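Local coordinates for protein arsenate Reductase (Corynebacterium glutamicum, PDB 3T38) that probably reduces arsenate to arsenite in a thioredoxin-dependent way, on a low molecular weight tyrosine phosphatase fold preceded by a small helical domain, at residues N12-I17 with R36-S41; Y42-R47 with P143-D148; I87-A92 with G116-S121; E32-Y37 with D65-L70. All coordinates share one frame; numbering follows the deposited sequence.

Contact 1 (N12-I17 with R36-S41). With D1D ((4S,5S)-1,2-dithiane-4,5-diol), chain C.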
loop_
_atom_site.group_PDB
_atom_site.type_symbol
_atom_site.label_atom_id
_atom_site.label_comp_id
_atom_site.label_asym_id
_atom_site.label_seq_id
_atom_site.Cartn_x
_atom_site.Cartn_y
_atom_site.Cartn_z
ATOM N N ASN A 12 -6.381 -0.805 -19.410
ATOM C CA ASN A 12 -6.281 -1.819 -20.416
ATOM C C ASN A 12 -4.883 -2.411 -20.495
ATOM O O ASN A 12 -4.723 -3.623 -20.643
ATOM C CB ASN A 12 -6.768 -1.274 -21.776
ATOM C CG ASN A 12 -8.277 -1.031 -21.792
ATOM O OD1 ASN A 12 -9.043 -1.695 -21.074
ATOM N ND2 ASN A 12 -8.711 -0.059 -22.601
ATOM N N ILE A 13 -3.872 -1.569 -20.361
ATOM C CA ILE A 13 -2.495 -2.045 -20.326
ATOM C C ILE A 13 -2.301 -2.991 -19.157
ATOM O O ILE A 13 -1.809 -4.090 -19.366
ATOM C CB ILE A 13 -1.497 -0.900 -20.255
ATOM C CG1 ILE A 13 -1.686 0.000 -21.483
ATOM C CG2 ILE A 13 -0.069 -1.427 -20.100
ATOM C CD1 ILE A 13 -3.135 0.690 -21.495
ATOM N N LEU A 14 -2.702 -2.540 -17.957
ATOM C CA LEU A 14 -2.684 -3.333 -16.711
ATOM C C LEU A 14 -3.427 -4.676 -16.906
ATOM O O LEU A 14 -2.975 -5.726 -16.448
ATOM C CB LEU A 14 -3.219 -2.508 -15.497
ATOM C CG LEU A 14 -2.468 -1.201 -15.105
ATOM C CD1 LEU A 14 -3.194 -0.355 -14.017
ATOM C CD2 LEU A 14 -1.002 -1.462 -14.629
ATOM N N ASN A 15 -4.563 -4.658 -17.590
ATOM C CA ASN A 15 -5.247 -5.913 -17.877
ATOM C C ASN A 15 -4.348 -6.878 -18.663
ATOM O O ASN A 15 -4.334 -8.077 -18.359
ATOM C CB ASN A 15 -6.541 -5.696 -18.676
ATOM C CG ASN A 15 -7.654 -5.141 -17.857
ATOM O OD1 ASN A 15 -7.741 -5.382 -16.643
ATOM N ND2 ASN A 15 -8.541 -4.403 -18.509
ATOM N N ARG A 16 -3.599 -6.347 -19.641
ATOM C CA ARG A 16 -2.716 -7.178 -20.474
ATOM C C ARG A 16 -1.584 -7.839 -19.679
ATOM O O ARG A 16 -1.363 -9.036 -19.807
ATOM C CB ARG A 16 -2.202 -6.450 -21.714
ATOM C CG ARG A 16 -1.351 -7.340 -22.635
ATOM C CD ARG A 16 -0.491 -6.540 -23.654
ATOM N NE ARG A 16 0.199 -5.420 -23.005
ATOM C CZ ARG A 16 1.274 -5.558 -22.236
ATOM N NH1 ARG A 16 1.803 -6.765 -22.045
ATOM N NH2 ARG A 16 1.844 -4.491 -21.672
ATOM N N ILE A 17 -0.941 -7.051 -18.823
ATOM C CA ILE A 17 0.064 -7.497 -17.848
ATOM C C ILE A 17 -0.448 -8.550 -16.837
ATOM O O ILE A 17 0.239 -9.543 -16.559
ATOM C CB ILE A 17 0.689 -6.252 -17.103
ATOM C CG1 ILE A 17 1.422 -5.326 -18.085
ATOM C CG2 ILE A 17 1.680 -6.679 -16.018
ATOM C CD1 ILE A 17 1.540 -3.907 -17.555
ATOM N N ARG A 36 -4.779 -9.051 -8.486
ATOM C CA ARG A 36 -4.675 -7.987 -7.465
ATOM C C ARG A 36 -3.295 -7.455 -7.363
ATOM O O ARG A 36 -3.085 -6.265 -7.086
ATOM C CB ARG A 36 -5.061 -8.487 -6.051
ATOM C CG ARG A 36 -6.542 -8.847 -5.945
ATOM C CD ARG A 36 -7.385 -7.538 -5.978
ATOM N NE ARG A 36 -7.722 -7.138 -7.318
ATOM C CZ ARG A 36 -7.950 -5.877 -7.707
ATOM N NH1 ARG A 36 -7.823 -4.863 -6.860
ATOM N NH2 ARG A 36 -8.274 -5.629 -8.966
ATOM N N TYR A 37 -2.318 -8.326 -7.557
ATOM C CA TYR A 37 -0.933 -7.923 -7.457
ATOM C C TYR A 37 -0.610 -6.787 -8.363
ATOM O O TYR A 37 -0.023 -5.760 -7.951
ATOM C CB TYR A 37 0.036 -9.076 -7.671
ATOM C CG TYR A 37 0.583 -9.503 -6.352
ATOM C CD1 TYR A 37 1.810 -9.005 -5.881
ATOM C CD2 TYR A 37 -0.102 -10.406 -5.557
ATOM C CE1 TYR A 37 2.319 -9.402 -4.611
ATOM C CE2 TYR A 37 0.415 -10.813 -4.296
ATOM C CZ TYR A 37 1.601 -10.313 -3.848
ATOM O OH TYR A 37 2.057 -10.717 -2.593
ATOM N N ILE A 38 -1.022 -6.915 -9.596
ATOM C CA ILE A 38 -0.709 -5.835 -10.510
ATOM C C ILE A 38 -1.515 -4.535 -10.311
ATOM O O ILE A 38 -0.943 -3.445 -10.374
ATOM C CB ILE A 38 -0.708 -6.340 -11.912
ATOM C CG1 ILE A 38 -0.621 -5.194 -12.881
ATOM C CG2 ILE A 38 -1.930 -7.187 -12.153
ATOM C CD1 ILE A 38 -1.656 -5.297 -13.913
ATOM N N PHE A 39 -2.824 -4.635 -10.117
ATOM C CA PHE A 39 -3.616 -3.418 -9.982
ATOM C C PHE A 39 -3.364 -2.728 -8.632
ATOM O O PHE A 39 -3.338 -1.486 -8.586
ATOM C CB PHE A 39 -5.098 -3.652 -10.160
ATOM C CG PHE A 39 -5.505 -3.894 -11.610
ATOM C CD1 PHE A 39 -5.570 -5.201 -12.118
ATOM C CD2 PHE A 39 -5.852 -2.831 -12.437
ATOM C CE1 PHE A 39 -5.935 -5.460 -13.433
ATOM C CE2 PHE A 39 -6.242 -3.077 -13.780
ATOM C CZ PHE A 39 -6.271 -4.394 -14.284
ATOM N N GLU A 40 -3.180 -3.518 -7.561
ATOM C CA GLU A 40 -2.900 -2.956 -6.261
ATOM C C GLU A 40 -1.529 -2.327 -6.258
ATOM O O GLU A 40 -1.317 -1.258 -5.664
ATOM C CB GLU A 40 -3.064 -3.981 -5.130
ATOM C CG GLU A 40 -4.504 -4.484 -5.006
ATOM C CD GLU A 40 -5.538 -3.361 -4.671
ATOM O OE1 GLU A 40 -5.157 -2.215 -4.353
ATOM O OE2 GLU A 40 -6.756 -3.636 -4.712
ATOM N N SER A 41 -0.566 -2.974 -6.918
ATOM C CA SER A 41 0.742 -2.350 -7.015
ATOM C C SER A 41 0.761 -0.999 -7.736
ATOM O O SER A 41 1.445 -0.058 -7.292
ATOM C CB SER A 41 1.729 -3.287 -7.687
ATOM O OG SER A 41 2.100 -4.260 -6.755
HETATM S S1 D1D C . -3.366 -6.166 -1.486
HETATM C C1 D1D C . -4.472 -7.599 -1.702
HETATM C C2 D1D C . -3.631 -8.804 -1.909
HETATM O O2 D1D C . -4.462 -9.822 -2.299
HETATM C C3 D1D C . -2.841 -8.617 -3.183
HETATM O O3 D1D C . -2.801 -9.869 -3.684
HETATM C C4 D1D C . -1.414 -8.153 -3.066
HETATM S S4 D1D C . -1.442 -6.364 -2.723
#

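Contact 2 (Y42-R47 with P143-D148)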
loop_
_atom_site.group_PDB
_atom_site.type_symbol
_atom_site.label_atom_id
_atom_site.label_comp_id
_atom_site.label_asym_id
_atom_site.label_seq_id
_atom_site.Cartn_x
_atom_site.Cartn_y
_atom_site.Cartn_z
ATOM N N TYR A 42 0.040 -0.942 -8.858
ATOM C CA TYR A 42 -0.187 0.278 -9.623
ATOM C C TYR A 42 -0.760 1.408 -8.768
ATOM O O TYR A 42 -0.266 2.517 -8.779
ATOM C CB TYR A 42 -1.165 -0.023 -10.715
ATOM C CG TYR A 42 -1.468 1.197 -11.584
ATOM C CD1 TYR A 42 -2.681 1.875 -11.460
ATOM C CD2 TYR A 42 -0.557 1.623 -12.534
ATOM C CE1 TYR A 42 -2.967 2.964 -12.251
ATOM C CE2 TYR A 42 -0.809 2.715 -13.326
ATOM C CZ TYR A 42 -2.018 3.392 -13.179
ATOM O OH TYR A 42 -2.270 4.481 -13.965
ATOM N N VAL A 43 -1.817 1.094 -8.046
ATOM C CA VAL A 43 -2.496 2.047 -7.201
ATOM C C VAL A 43 -1.610 2.472 -6.072
ATOM O O VAL A 43 -1.448 3.718 -5.858
ATOM C CB VAL A 43 -3.929 1.593 -6.758
ATOM C CG1 VAL A 43 -4.474 2.575 -5.696
ATOM C CG2 VAL A 43 -4.870 1.597 -7.972
ATOM N N SER A 44 -0.935 1.507 -5.437
ATOM C CA SER A 44 0.098 1.851 -4.438
ATOM C C SER A 44 1.099 2.892 -4.911
ATOM O O SER A 44 1.402 3.888 -4.205
ATOM C CB SER A 44 0.872 0.589 -4.024
ATOM O OG SER A 44 -0.042 -0.107 -3.170
ATOM N N LEU A 45 1.655 2.652 -6.095
ATOM C CA LEU A 45 2.660 3.606 -6.588
ATOM C C LEU A 45 2.024 4.907 -6.968
ATOM O O LEU A 45 2.632 6.001 -6.785
ATOM C CB LEU A 45 3.459 2.993 -7.738
ATOM C CG LEU A 45 4.376 1.819 -7.276
ATOM C CD1 LEU A 45 5.013 1.188 -8.518
ATOM C CD2 LEU A 45 5.449 2.302 -6.337
ATOM N N ALA A 46 0.787 4.828 -7.505
ATOM C CA ALA A 46 0.119 6.041 -7.957
ATOM C C ALA A 46 -0.089 7.008 -6.811
ATOM O O ALA A 46 -0.093 8.220 -7.007
ATOM C CB ALA A 46 -1.196 5.711 -8.594
ATOM N N ARG A 47 -0.272 6.475 -5.604
ATOM C CA ARG A 47 -0.558 7.323 -4.420
ATOM C C ARG A 47 0.540 8.331 -4.145
ATOM O O ARG A 47 0.248 9.484 -3.781
ATOM C CB ARG A 47 -0.812 6.447 -3.198
ATOM C CG ARG A 47 -2.219 5.823 -3.188
ATOM C CD ARG A 47 -2.553 5.169 -1.811
ATOM N NE ARG A 47 -1.375 4.467 -1.315
ATOM C CZ ARG A 47 -1.247 3.148 -1.207
ATOM N NH1 ARG A 47 -2.225 2.274 -1.589
ATOM N NH2 ARG A 47 -0.105 2.693 -0.721
ATOM N N PRO A 143 11.076 4.697 -5.452
ATOM C CA PRO A 143 10.564 4.508 -4.067
ATOM C C PRO A 143 9.300 3.707 -4.093
ATOM O O PRO A 143 8.517 3.843 -5.034
ATOM C CB PRO A 143 10.239 5.936 -3.608
ATOM C CG PRO A 143 10.955 6.852 -4.650
ATOM C CD PRO A 143 10.901 6.070 -5.926
ATOM N N LYS A 144 9.071 2.885 -3.077
ATOM C CA LYS A 144 7.887 1.983 -3.107
ATOM C C LYS A 144 7.517 1.727 -1.668
ATOM O O LYS A 144 8.410 1.701 -0.821
ATOM C CB LYS A 144 8.212 0.681 -3.814
ATOM C CG LYS A 144 9.353 -0.207 -3.182
ATOM C CD LYS A 144 10.010 -1.189 -4.242
ATOM C CE LYS A 144 11.196 -0.501 -5.025
ATOM N NZ LYS A 144 12.149 0.083 -3.995
ATOM N N PRO A 145 6.225 1.478 -1.389
ATOM C CA PRO A 145 5.918 1.195 0.019
ATOM C C PRO A 145 6.319 -0.186 0.471
ATOM O O PRO A 145 6.263 -1.175 -0.299
ATOM C CB PRO A 145 4.387 1.268 0.077
ATOM C CG PRO A 145 3.906 0.747 -1.324
ATOM C CD PRO A 145 5.096 1.158 -2.307
ATOM N N LEU A 146 6.626 -0.278 1.763
ATOM C CA LEU A 146 6.754 -1.570 2.426
ATOM C C LEU A 146 5.534 -2.467 2.230
ATOM O O LEU A 146 4.407 -2.041 2.404
ATOM C CB LEU A 146 6.952 -1.341 3.922
ATOM C CG LEU A 146 7.329 -2.578 4.718
ATOM C CD1 LEU A 146 8.666 -3.250 4.129
ATOM C CD2 LEU A 146 7.442 -2.037 6.184
ATOM N N THR A 147 5.763 -3.712 1.905
ATOM C CA THR A 147 4.651 -4.670 1.749
ATOM C C THR A 147 5.069 -5.954 2.488
ATOM O O THR A 147 6.231 -6.172 2.784
ATOM C CB THR A 147 4.371 -4.994 0.283
ATOM O OG1 THR A 147 5.573 -5.486 -0.322
ATOM C CG2 THR A 147 3.811 -3.739 -0.534
ATOM N N ASP A 148 4.101 -6.759 2.843
ATOM C CA ASP A 148 4.328 -7.901 3.707
ATOM C C ASP A 148 5.061 -8.990 2.957
ATOM O O ASP A 148 5.922 -9.627 3.529
ATOM C CB ASP A 148 2.964 -8.476 4.177
ATOM C CG ASP A 148 3.113 -9.515 5.274
ATOM O OD1 ASP A 148 3.525 -9.122 6.395
ATOM O OD2 ASP A 148 2.775 -10.681 5.014
#

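Contact 3 (I87-A92 with G116-S121)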
loop_
_atom_site.group_PDB
_atom_site.type_symbol
_atom_site.label_atom_id
_atom_site.label_comp_id
_atom_site.label_asym_id
_atom_site.label_seq_id
_atom_site.Cartn_x
_atom_site.Cartn_y
_atom_site.Cartn_z
ATOM N N ILE A 87 14.802 -0.723 4.904
ATOM C CA ILE A 87 13.557 0.014 5.100
ATOM C C ILE A 87 13.930 1.344 5.746
ATOM O O ILE A 87 14.600 1.308 6.751
ATOM C CB ILE A 87 12.584 -0.762 6.092
ATOM C CG1 ILE A 87 12.258 -2.178 5.550
ATOM C CG2 ILE A 87 11.234 0.013 6.288
ATOM C CD1 ILE A 87 11.423 -2.968 6.448
ATOM N N CYS A 88 13.510 2.480 5.158
ATOM C CA CYS A 88 13.713 3.853 5.750
ATOM C C CYS A 88 12.416 4.592 5.464
ATOM O O CYS A 88 11.421 3.947 5.069
ATOM C CB CYS A 88 14.910 4.583 5.113
ATOM S SG CYS A 88 14.704 4.997 3.293
ATOM N N VAL A 89 12.357 5.897 5.730
ATOM C CA VAL A 89 11.050 6.552 5.654
ATOM C C VAL A 89 10.560 6.683 4.200
ATOM O O VAL A 89 9.539 6.138 3.867
ATOM C CB VAL A 89 10.976 7.888 6.439
ATOM C CG1 VAL A 89 9.605 8.563 6.216
ATOM C CG2 VAL A 89 11.253 7.653 7.955
ATOM N N HIS A 90 11.358 7.286 3.323
ATOM C CA HIS A 90 10.924 7.732 2.008
ATOM C C HIS A 90 11.371 6.836 0.896
ATOM O O HIS A 90 10.976 7.074 -0.239
ATOM C CB HIS A 90 11.506 9.097 1.735
ATOM C CG HIS A 90 11.014 10.120 2.685
ATOM N ND1 HIS A 90 11.854 10.811 3.518
ATOM C CD2 HIS A 90 9.754 10.551 2.957
ATOM C CE1 HIS A 90 11.140 11.663 4.235
ATOM N NE2 HIS A 90 9.861 11.511 3.921
ATOM N N ASN A 91 12.192 5.844 1.220
ATOM C CA ASN A 91 12.723 4.913 0.250
ATOM C C ASN A 91 13.317 5.731 -0.911
ATOM O O ASN A 91 13.232 5.335 -2.079
ATOM C CB ASN A 91 11.662 3.862 -0.232
ATOM C CG ASN A 91 12.294 2.717 -1.040
ATOM O OD1 ASN A 91 11.682 2.188 -1.983
ATOM N ND2 ASN A 91 13.525 2.339 -0.695
ATOM N N ALA A 92 13.873 6.898 -0.581
ATOM C CA ALA A 92 14.539 7.707 -1.538
ATOM C C ALA A 92 16.012 7.939 -1.275
ATOM O O ALA A 92 16.735 8.383 -2.187
ATOM C CB ALA A 92 13.852 8.987 -1.660
ATOM N N GLY A 116 9.764 1.833 1.703
ATOM C CA GLY A 116 9.555 2.977 2.554
ATOM C C GLY A 116 8.237 2.846 3.285
ATOM O O GLY A 116 7.329 2.129 2.821
ATOM N N SER A 117 8.162 3.460 4.467
ATOM C CA SER A 117 6.884 3.646 5.140
ATOM C C SER A 117 6.082 4.754 4.407
ATOM O O SER A 117 4.847 4.724 4.378
ATOM C CB SER A 117 7.087 3.972 6.632
ATOM O OG SER A 117 7.775 5.194 6.816
ATOM N N LEU A 118 6.768 5.785 3.918
ATOM C CA LEU A 118 6.058 6.920 3.318
ATOM C C LEU A 118 6.816 7.357 2.034
ATOM O O LEU A 118 7.508 8.405 1.994
ATOM C CB LEU A 118 5.990 8.083 4.319
ATOM C CG LEU A 118 5.430 7.859 5.730
ATOM C CD1 LEU A 118 5.679 9.161 6.693
ATOM C CD2 LEU A 118 3.913 7.419 5.769
ATOM N N PRO A 119 6.717 6.540 0.987
ATOM C CA PRO A 119 7.554 6.791 -0.194
ATOM C C PRO A 119 7.498 8.204 -0.730
ATOM O O PRO A 119 6.446 8.768 -0.880
ATOM C CB PRO A 119 6.979 5.826 -1.243
ATOM C CG PRO A 119 6.375 4.681 -0.418
ATOM C CD PRO A 119 5.814 5.369 0.833
ATOM N N ALA A 120 8.639 8.748 -1.115
ATOM C CA ALA A 120 8.671 9.917 -1.968
ATOM C C ALA A 120 8.255 9.522 -3.394
ATOM O O ALA A 120 7.965 8.350 -3.683
ATOM C CB ALA A 120 10.076 10.534 -1.970
ATOM N N SER A 121 8.242 10.509 -4.286
ATOM C CA SER A 121 7.836 10.260 -5.641
ATOM C C SER A 121 8.985 9.786 -6.489
ATOM O O SER A 121 8.759 9.140 -7.512
ATOM C CB SER A 121 7.200 11.500 -6.254
ATOM O OG SER A 121 8.158 12.498 -6.375
#

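Contact 4 (E32-Y37 with D65-L70). With D1D ((4S,5S)-1,2-dithiane-4,5-diol), chain C.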
loop_
_atom_site.group_PDB
_atom_site.type_symbol
_atom_site.label_atom_id
_atom_site.label_comp_id
_atom_site.label_asym_id
_atom_site.label_seq_id
_atom_site.Cartn_x
_atom_site.Cartn_y
_atom_site.Cartn_z
ATOM N N GLU A 32 -6.636 -14.785 -9.236
ATOM C CA GLU A 32 -7.226 -13.699 -8.464
ATOM C C GLU A 32 -6.130 -12.977 -7.693
ATOM O O GLU A 32 -6.088 -11.763 -7.699
ATOM C CB GLU A 32 -8.383 -14.174 -7.544
ATOM C CG GLU A 32 -8.040 -15.393 -6.701
ATOM C CD GLU A 32 -9.222 -16.071 -6.049
ATOM O OE1 GLU A 32 -9.168 -16.235 -4.789
ATOM O OE2 GLU A 32 -10.170 -16.476 -6.802
ATOM N N THR A 33 -5.212 -13.724 -7.075
ATOM C CA THR A 33 -4.082 -13.088 -6.370
ATOM C C THR A 33 -3.181 -12.305 -7.347
ATOM O O THR A 33 -2.894 -11.138 -7.093
ATOM C CB THR A 33 -3.319 -14.114 -5.522
ATOM O OG1 THR A 33 -4.231 -14.659 -4.567
ATOM C CG2 THR A 33 -2.154 -13.509 -4.788
ATOM N N ILE A 34 -2.808 -12.940 -8.452
ATOM C CA ILE A 34 -2.014 -12.358 -9.511
ATOM C C ILE A 34 -2.609 -11.073 -10.072
ATOM O O ILE A 34 -1.861 -10.046 -10.187
ATOM C CB ILE A 34 -1.786 -13.286 -10.742
ATOM C CG1 ILE A 34 -1.181 -14.638 -10.339
ATOM C CG2 ILE A 34 -0.891 -12.559 -11.789
ATOM C CD1 ILE A 34 0.093 -14.472 -9.516
ATOM N N ASN A 35 -3.897 -11.112 -10.445
ATOM C CA ASN A 35 -4.566 -9.877 -10.840
ATOM C C ASN A 35 -4.543 -8.751 -9.769
ATOM O O ASN A 35 -4.264 -7.607 -10.109
ATOM C CB ASN A 35 -5.944 -10.169 -11.451
ATOM C CG ASN A 35 -5.813 -11.004 -12.744
ATOM O OD1 ASN A 35 -4.676 -11.356 -13.143
ATOM N ND2 ASN A 35 -6.945 -11.364 -13.384
ATOM N N ARG A 36 -4.779 -9.051 -8.486
ATOM C CA ARG A 36 -4.675 -7.987 -7.465
ATOM C C ARG A 36 -3.295 -7.455 -7.363
ATOM O O ARG A 36 -3.085 -6.265 -7.086
ATOM C CB ARG A 36 -5.061 -8.487 -6.051
ATOM C CG ARG A 36 -6.542 -8.847 -5.945
ATOM C CD ARG A 36 -7.385 -7.538 -5.978
ATOM N NE ARG A 36 -7.722 -7.138 -7.318
ATOM C CZ ARG A 36 -7.950 -5.877 -7.707
ATOM N NH1 ARG A 36 -7.823 -4.863 -6.860
ATOM N NH2 ARG A 36 -8.274 -5.629 -8.966
ATOM N N TYR A 37 -2.318 -8.326 -7.557
ATOM C CA TYR A 37 -0.933 -7.923 -7.457
ATOM C C TYR A 37 -0.610 -6.787 -8.363
ATOM O O TYR A 37 -0.023 -5.760 -7.951
ATOM C CB TYR A 37 0.036 -9.076 -7.671
ATOM C CG TYR A 37 0.583 -9.503 -6.352
ATOM C CD1 TYR A 37 1.810 -9.005 -5.881
ATOM C CD2 TYR A 37 -0.102 -10.406 -5.557
ATOM C CE1 TYR A 37 2.319 -9.402 -4.611
ATOM C CE2 TYR A 37 0.415 -10.813 -4.296
ATOM C CZ TYR A 37 1.601 -10.313 -3.848
ATOM O OH TYR A 37 2.057 -10.717 -2.593
ATOM N N ASP A 65 8.513 -8.303 -8.770
ATOM C CA ASP A 65 9.418 -8.527 -7.679
ATOM C C ASP A 65 8.665 -9.034 -6.478
ATOM O O ASP A 65 9.137 -9.946 -5.776
ATOM C CB ASP A 65 10.294 -7.317 -7.295
ATOM C CG ASP A 65 11.452 -7.759 -6.288
ATOM O OD1 ASP A 65 11.866 -9.003 -6.292
ATOM O OD2 ASP A 65 11.921 -6.927 -5.485
ATOM N N ARG A 66 7.480 -8.477 -6.243
ATOM C CA ARG A 66 6.633 -8.903 -5.108
ATOM C C ARG A 66 6.159 -10.368 -5.206
ATOM O O ARG A 66 6.252 -11.139 -4.246
ATOM C CB ARG A 66 5.448 -7.962 -4.940
ATOM C CG ARG A 66 5.820 -6.647 -4.277
ATOM C CD ARG A 66 4.624 -5.730 -4.277
ATOM N NE ARG A 66 3.711 -6.184 -3.227
ATOM C CZ ARG A 66 2.458 -5.772 -3.084
ATOM N NH1 ARG A 66 1.900 -4.961 -3.985
ATOM N NH2 ARG A 66 1.753 -6.207 -2.043
ATOM N N LEU A 67 5.721 -10.764 -6.381
ATOM C CA LEU A 67 5.335 -12.170 -6.586
ATOM C C LEU A 67 6.489 -13.116 -6.360
ATOM O O LEU A 67 6.293 -14.113 -5.776
ATOM C CB LEU A 67 4.722 -12.384 -7.967
ATOM C CG LEU A 67 3.341 -11.768 -8.110
ATOM C CD1 LEU A 67 2.974 -11.577 -9.623
ATOM C CD2 LEU A 67 2.305 -12.655 -7.399
ATOM N N HIS A 68 7.704 -12.754 -6.804
ATOM C CA HIS A 68 8.912 -13.567 -6.554
ATOM C C HIS A 68 9.193 -13.640 -5.058
ATOM O O HIS A 68 9.366 -14.723 -4.535
ATOM C CB HIS A 68 10.130 -13.049 -7.323
ATOM C CG HIS A 68 11.360 -13.907 -7.155
ATOM N ND1 HIS A 68 11.579 -15.057 -7.894
ATOM C CD2 HIS A 68 12.437 -13.780 -6.332
ATOM C CE1 HIS A 68 12.723 -15.610 -7.520
ATOM N NE2 HIS A 68 13.263 -14.855 -6.574
ATOM N N ALA A 69 9.196 -12.494 -4.365
ATOM C CA ALA A 69 9.298 -12.503 -2.921
ATOM C C ALA A 69 8.270 -13.478 -2.309
ATOM O O ALA A 69 8.653 -14.338 -1.515
ATOM C CB ALA A 69 9.145 -11.116 -2.329
ATOM N N LEU A 70 7.009 -13.406 -2.705
ATOM C CA LEU A 70 6.010 -14.315 -2.138
ATOM C C LEU A 70 6.262 -15.804 -2.442
ATOM O O LEU A 70 6.046 -16.654 -1.588
ATOM C CB LEU A 70 4.601 -13.921 -2.598
ATOM C CG LEU A 70 3.375 -14.627 -1.982
ATOM C CD1 LEU A 70 3.334 -14.384 -0.438
ATOM C CD2 LEU A 70 2.091 -14.125 -2.626
HETATM S S1 D1D C . -3.366 -6.166 -1.486
HETATM C C1 D1D C . -4.472 -7.599 -1.702
HETATM C C2 D1D C . -3.631 -8.804 -1.909
HETATM O O2 D1D C . -4.462 -9.822 -2.299
HETATM C C3 D1D C . -2.841 -8.617 -3.183
HETATM O O3 D1D C . -2.801 -9.869 -3.684
HETATM C C4 D1D C . -1.414 -8.153 -3.066
HETATM S S4 D1D C . -1.442 -6.364 -2.723
#

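Contact 1 (N12-I17 with R36-S41)
L14 and I17 of helix 10-24 meet I38 and F39 of helix 31-49 inside the N-terminal helical domain, the two short segments running roughly antiparallel at 147° with axes 9.5 Å apart. L14 is the central residue: its CB sits 3.5 Å from F39 CE2, its CD1 lies near the same ring, and its CD2 is 4.1 Å from I38 CG1. I17 closes the patch, with CG2 4.2 Å from I38 CG1; the modelled position of I38 CD1 is doubtful. With CG anti to its carbonyl carbon (chi1 -74°), F39 swings its ring toward helix 10-24, where N15 OD1 lies near the ring plane, only 2.9 Å from F39 CZ. R152 of the second subunit makes a cation-pi contact with the same ring. R36, Y37 and E40, which do not face helix 10-24, line the dithiane-diol pocket. There R36 NH1 forms a salt bridge with E40 OE2 at 2.7 Å, and R36 also pairs with D148 of the second subunit. The diol atom O3 lies 3.3 Å from Y37 CD2.

Contact 2 (Y42-R47 with P143-D148)
Van der Waals contacts carry this join, with L45 and S44 set against P143, K144 and P145. A single methyl of L45, CD2, reaches the extended chain, lying 4.1 Å from K144 CA and 4.2 Å from P145 CD, and making a methyl-to-carbonyl contact of 3.7 Å with P143 O. From the preceding residue, S44 CB approaches P145 CG at 4.1 Å, which sets the P145 ring beside the helix. The contact thereby brings helix 31-49 of the N-terminal helical domain against the loop between helices 125-133 and 148-153 in the low molecular weight phosphatase domain, a loop whose K144 and L146 bond through their backbones to G116. Polar groups look elsewhere. S44 OG bonds to E40 O in its own helix, and K144 NZ turns away to F142 O. R47 bends at chi3 (-41°), which folds its guanidinium back with one face over S44 CA and leaves NH2 4.5 Å from P145 CG. R47 NH1 bonds to L146 O of the second subunit.

Contact 3 (I87-A92 with G116-S121)
V89 O receives L118 N at 2.8 Å in a nearly straight bond (168° at the hydrogen), and H90 O receives A120 N at 3.0 Å, the donor lying in the carbonyl plane on a lone pair. A weak bond, S117 N to C88 O at 3.3 Å, begins the series where strand 83-88 runs parallel to strand 111-116. C88 to R94 reads as the CX5R signature of the phosphatase P-loop, so residues 116-120 border its first half. G116, lacking a side chain, lets the loop come close: N91 CB is 3.4 Å from G116 N. N91 takes a left-handed backbone conformation, and its amide is held by S95, S114 and K144 N. Further out, the H90 ring presents its edge to L118 O, with CD2 3.3 Å away, while V89 CG1 covers a face of that ring. V89 and L118 lie side by side, CG1 to CD1 4.0 Å, and A92 CB meets A120 CB at 4.1 Å. The bonds from the N-H groups of L118 and A120, with the weak one from S117, would restrain the peptide planes here, consistent with the anion-binding P-loop of this family.

Contact 4 (E32-Y37 with D65-L70)
Helix segments 32-37 and 65-70 run roughly antiparallel, at 139°, and their axes approach to 11.0 Å at the closest; Y37 and L67 have the nearest CA atoms, at 7.6 Å. Large side chains bridge this wide spacing, above all the ring of Y37. L67 lays its CD2 over the ring face turned from the dithiane-diol, a CH-pi contact 3.8 Å from the centroid and 14° off the normal. The same methyl also meets I34, whose CD1 is 3.6 Å from L67 CD2. R66 comes at the ring edge, CB 3.5 Å from Y37 CE1. A bend at chi3 then brings its guanidinium round so that Y37 CE1 lies over one face, the two planes 47° apart. Near the phenol end, L70 CD2 is 3.4 Å from Y37 OH, an oxygen that bonds to D149 OD2. That carboxylate also forms a salt bridge with R66 NE, and R66 NH1 bonds to S41 OG, so partners on helices 148-153 and 31-49 hold the guanidinium while NH2 stands 3.3 Å from the diol's S4. I34 and L67 both also pack on L21 of helix 10-24, completing a three-helix core, and beyond helix 55-73 A69 touches V150 and A153 of helix 148-153 and R113 of strand 111-116.

How the contacts relate
Helix 31-49 runs through three of the four sites: contact 4 uses its beginning, contact 1 its middle and contact 2 its later part. Contacts 1 and 4, with centres about 10 Å apart, share R36 and Y37, touch through S41 and R66, and tie helices 10-24, 31-49 and 55-73 into one domain that binds the dithiane-diol. Contact 2 joins this domain to the low molecular weight phosphatase domain, about 13 Å from either. Contact 3 lies a further 10 Å on, at the parallel sheet, its two segments falling between those of contact 2 in sequence; the two touch through backbone hydrogen bonds. All four reach the second subunit, so the domain packing and the subunit interface lie close together.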